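Local coordinates for protein predicted component of a thermophile-specific DNA repair system, contains a RAMP domain (Methanopyrus kandleri, PDB 4N0L) that probably binds crRNA as the Csm3 backbone subunit of a type III-A CRISPR interference complex, and carries a zinc site, at residues 276-279 with 280-284; 305-308 with 309-312. All coordinates share one frame; numbering follows the deposited sequence.

Contact 1: residues 276-279 with 280-284; sequences CARS and TGWYL
Trp-282 and Tyr-283 fold back on Arg-278 and Ser-279, at the end of the region of strand 268-278, in the turn to a short 3-10 segment. The apolar part is carried by the aliphatic portion of the arginine. Its CG lies over one face of the Trp-282 six-membered ring in a CH-pi contact, 4.2 Å from the centroid and displaced toward the rim. Arg-278 CD comes closer still to the outer rim of the indole, 3.5 Å from Trp-282 CZ3. With CG anti to the carbonyl carbon (chi1 -65°) and a bend at chi3, the chain passes the ring and ends with NH1 bonded to Arg-315 O. Tyr-283 in turn has Trp-282 CE3 over the centre of its ring, while its hydroxyl sits obliquely to the guanidinium, OH being 3.9 Å from Arg-278 NE.

The polar part is a pair of weak bonds that share one donor. Trp-282 N points to Ser-279 O at 3.1 Å, a poorly aligned bond of 125°. The same Trp-282 N reaches Ser-279 OG at 3.3 Å along a straighter path. Ser-279 O also lies near the plane of the Tyr-283 ring, at its edge, 3.1 Å from CD2.

Because Glu-317 is hydrogen-bonded to Ser-279 OG, the hydroxyl couples the turn to the chain beside strand 318-321. The chemistry thus implies a turn closed by its 3-10 backbone bonds, to which the weak bifurcated bonds of Trp-282 N and packing on the arginine stem add, with NH1 of the arginine bonded to the carbonyl of Arg-315.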
# COMPACT_ATOMS: atom_id res chain seq x y z
N CYS A 276 -13.40 2.50 -7.51
CA CYS A 276 -14.21 1.72 -8.45
C CYS A 276 -14.38 0.28 -7.99
O CYS A 276 -13.41 -0.48 -7.90
CB CYS A 276 -13.57 1.76 -9.84
SG CYS A 276 -13.24 3.44 -10.45
N ALA A 277 -15.62 -0.10 -7.69
CA ALA A 277 -15.90 -1.38 -7.05
C ALA A 277 -16.57 -2.39 -7.99
O ALA A 277 -17.46 -2.04 -8.77
CB ALA A 277 -16.77 -1.16 -5.83
N ARG A 278 -16.12 -3.64 -7.91
CA ARG A 278 -16.78 -4.75 -8.59
C ARG A 278 -16.92 -5.94 -7.65
O ARG A 278 -15.92 -6.49 -7.19
CB ARG A 278 -16.01 -5.15 -9.86
CG ARG A 278 -15.98 -4.07 -10.92
CD ARG A 278 -15.26 -4.51 -12.19
NE ARG A 278 -13.81 -4.59 -12.04
CZ ARG A 278 -12.95 -4.44 -13.04
NH1 ARG A 278 -13.40 -4.21 -14.27
NH2 ARG A 278 -11.65 -4.53 -12.83
N SER A 279 -18.16 -6.31 -7.35
CA SER A 279 -18.43 -7.47 -6.50
C SER A 279 -18.50 -8.74 -7.34
O SER A 279 -18.71 -8.68 -8.55
CB SER A 279 -19.73 -7.28 -5.72
OG SER A 279 -20.86 -7.53 -6.54
N THR A 280 -18.31 -9.88 -6.68
CA THR A 280 -18.34 -11.18 -7.35
C THR A 280 -19.67 -11.41 -8.07
O THR A 280 -19.70 -11.86 -9.22
CB THR A 280 -18.11 -12.33 -6.36
OG1 THR A 280 -16.84 -12.16 -5.70
CG2 THR A 280 -18.13 -13.68 -7.07
N GLY A 281 -20.76 -11.08 -7.39
CA GLY A 281 -22.10 -11.18 -7.95
C GLY A 281 -22.29 -10.41 -9.24
O GLY A 281 -22.96 -10.89 -10.16
N TRP A 282 -21.71 -9.22 -9.30
CA TRP A 282 -21.85 -8.33 -10.45
C TRP A 282 -21.37 -8.97 -11.75
O TRP A 282 -21.89 -8.68 -12.83
CB TRP A 282 -21.10 -7.02 -10.20
CG TRP A 282 -20.92 -6.15 -11.41
CD1 TRP A 282 -21.79 -5.19 -11.86
CD2 TRP A 282 -19.81 -6.14 -12.31
NE1 TRP A 282 -21.28 -4.59 -12.99
CE2 TRP A 282 -20.07 -5.15 -13.28
CE3 TRP A 282 -18.62 -6.86 -12.39
CZ2 TRP A 282 -19.18 -4.88 -14.33
CZ3 TRP A 282 -17.74 -6.59 -13.42
CH2 TRP A 282 -18.03 -5.61 -14.38
N TYR A 283 -20.37 -9.85 -11.66
CA TYR A 283 -19.84 -10.55 -12.82
C TYR A 283 -20.89 -11.40 -13.53
O TYR A 283 -20.71 -11.81 -14.68
CB TYR A 283 -18.65 -11.42 -12.42
CG TYR A 283 -17.39 -10.64 -12.13
CD1 TYR A 283 -16.45 -10.40 -13.13
CD2 TYR A 283 -17.14 -10.12 -10.87
CE1 TYR A 283 -15.30 -9.68 -12.87
CE2 TYR A 283 -15.99 -9.40 -10.60
CZ TYR A 283 -15.08 -9.18 -11.60
OH TYR A 283 -13.93 -8.46 -11.34
N LEU A 284 -22.00 -11.67 -12.85
CA LEU A 284 -23.10 -12.44 -13.41
C LEU A 284 -23.97 -11.54 -14.28
O LEU A 284 -24.57 -11.98 -15.26
CB LEU A 284 -23.94 -13.09 -12.31
CG LEU A 284 -23.28 -14.26 -11.57
CD1 LEU A 284 -24.01 -14.56 -10.28
CD2 LEU A 284 -23.23 -15.49 -12.46

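Contact 2: residues 305-308 with 309-312; sequences VTYL and SDLE
Leu-311 lays its two methyls against the Tyr-307 ring, the main side-chain pairing of the contact. CD1 stands over one face, 3.9 Å from the ring centroid in a CH-pi contact, and is shifted toward the hydroxyl end, where it is 3.5 Å from Tyr-307 CZ. Leu-311 CD2 lies over the same face, toward the CD2-CE2 rim of the ring, 3.5 Å from Tyr-307 CE2. The tyrosine bond from the backbone points away from Leu-311; it is the placing of CG anti to the backbone N (chi1 -176°) that brings the ring round beside the leucine. Leu-311 itself departs from the usual staggered positions (chi1 -94°), and both its methyls lie on one face of the phenol. Leu-308 adds a looser contact, its CD2 4.4 Å from Leu-311 CD2, and both leucines also touch Val-11 of strand 7-16.

Asp-310 OD2 stands oblique to the Tyr-307 ring and accepts a bond from Thr-181 N. A water donates to Thr-306 O at 2.9 Å and to Asp-310 OD1 at 3.3 Å, though acceptors in its reach outnumber its protons. Thr-306 OG1 is bonded to Glu-13 and to Thr-180, next to the Thr-181 that Asp-310 uses.

The backbone that sets these side chains out repeats one step: Ser-309 N to Thr-306 O, Asp-310 N to Tyr-307 O at 3.0 Å, and Leu-311 N to Leu-308 O. Bonds from each residue to the third before it are the pattern of consecutive 3-10-like turns, here within the connection between helix 295-300 and strand 314-316, lying against strand 7-16 of the antiparallel sheet of the RRM-like fold.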
# COMPACT_ATOMS: atom_id res chain seq x y z
N VAL A 305 -6.30 15.82 -12.73
CA VAL A 305 -5.93 14.41 -12.76
C VAL A 305 -5.71 14.00 -14.21
O VAL A 305 -6.62 13.50 -14.87
CB VAL A 305 -7.00 13.50 -12.11
CG1 VAL A 305 -6.51 12.06 -12.05
CG2 VAL A 305 -7.35 14.00 -10.71
N THR A 306 -4.49 14.19 -14.69
CA THR A 306 -4.17 14.06 -16.11
C THR A 306 -4.24 12.63 -16.63
O THR A 306 -4.41 12.40 -17.83
CB THR A 306 -2.78 14.64 -16.42
OG1 THR A 306 -1.77 13.76 -15.91
CG2 THR A 306 -2.62 16.01 -15.79
N TYR A 307 -4.10 11.67 -15.72
CA TYR A 307 -4.08 10.25 -16.09
C TYR A 307 -5.39 9.81 -16.72
O TYR A 307 -5.40 8.91 -17.56
CB TYR A 307 -3.78 9.39 -14.86
CG TYR A 307 -3.64 7.91 -15.14
CD1 TYR A 307 -2.81 7.45 -16.15
CD2 TYR A 307 -4.34 6.97 -14.39
CE1 TYR A 307 -2.67 6.09 -16.40
CE2 TYR A 307 -4.20 5.61 -14.63
CZ TYR A 307 -3.37 5.18 -15.64
OH TYR A 307 -3.24 3.83 -15.89
N LEU A 308 -6.48 10.46 -16.32
CA LEU A 308 -7.81 10.06 -16.77
C LEU A 308 -7.97 10.20 -18.28
O LEU A 308 -8.71 9.44 -18.90
CB LEU A 308 -8.88 10.86 -16.04
CG LEU A 308 -8.94 10.67 -14.52
CD1 LEU A 308 -10.17 11.34 -13.93
CD2 LEU A 308 -8.88 9.19 -14.14
N SER A 309 -7.27 11.17 -18.88
CA SER A 309 -7.38 11.40 -20.32
C SER A 309 -6.69 10.31 -21.13
O SER A 309 -6.95 10.16 -22.32
CB SER A 309 -6.79 12.77 -20.68
OG SER A 309 -7.56 13.83 -20.14
N ASP A 310 -5.81 9.54 -20.48
CA ASP A 310 -5.08 8.48 -21.16
C ASP A 310 -5.84 7.16 -21.13
O ASP A 310 -5.43 6.18 -21.76
CB ASP A 310 -3.70 8.28 -20.54
CG ASP A 310 -2.85 9.54 -20.60
OD1 ASP A 310 -3.21 10.46 -21.35
OD2 ASP A 310 -1.82 9.59 -19.89
N LEU A 311 -6.93 7.15 -20.37
CA LEU A 311 -7.70 5.95 -20.10
C LEU A 311 -8.96 5.85 -20.93
O LEU A 311 -9.67 6.82 -21.13
CB LEU A 311 -8.08 5.90 -18.63
CG LEU A 311 -7.17 5.13 -17.68
CD1 LEU A 311 -5.75 5.13 -18.19
CD2 LEU A 311 -7.25 5.70 -16.28
N GLU A 312 -9.23 4.64 -21.39
CA GLU A 312 -10.52 4.28 -21.92
C GLU A 312 -11.36 3.87 -20.72
O GLU A 312 -10.82 3.45 -19.70
CB GLU A 312 -10.37 3.13 -22.91
CG GLU A 312 -11.16 3.29 -24.19
CD GLU A 312 -10.88 4.58 -24.93
OE1 GLU A 312 -10.02 4.58 -25.83
OE2 GLU A 312 -11.54 5.60 -24.63
O HOH W 1 -2.21 12.99 -19.57

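Both contacts are turns in the C-terminal part of the chain, and they follow in series: 276-284 closes before 305-312 opens. Their centres are 23 Å apart and their nearest atoms about 8 Å, without touching. Each centre is about 22 Å from the centre of the chain. Strand 7-16 relates them: contact 1 begins on strand 268-278, which pairs with it, and the leucines of contact 2 rest on its Val-11, a residue that Cys-276 touches too. Strand 314-316, whose Arg-315 O accepts the bond from Arg-278 NH1, follows shortly after contact 2. Neither contact lies at the zinc site of His-86, Cys-88, Cys-115 and Cys-118.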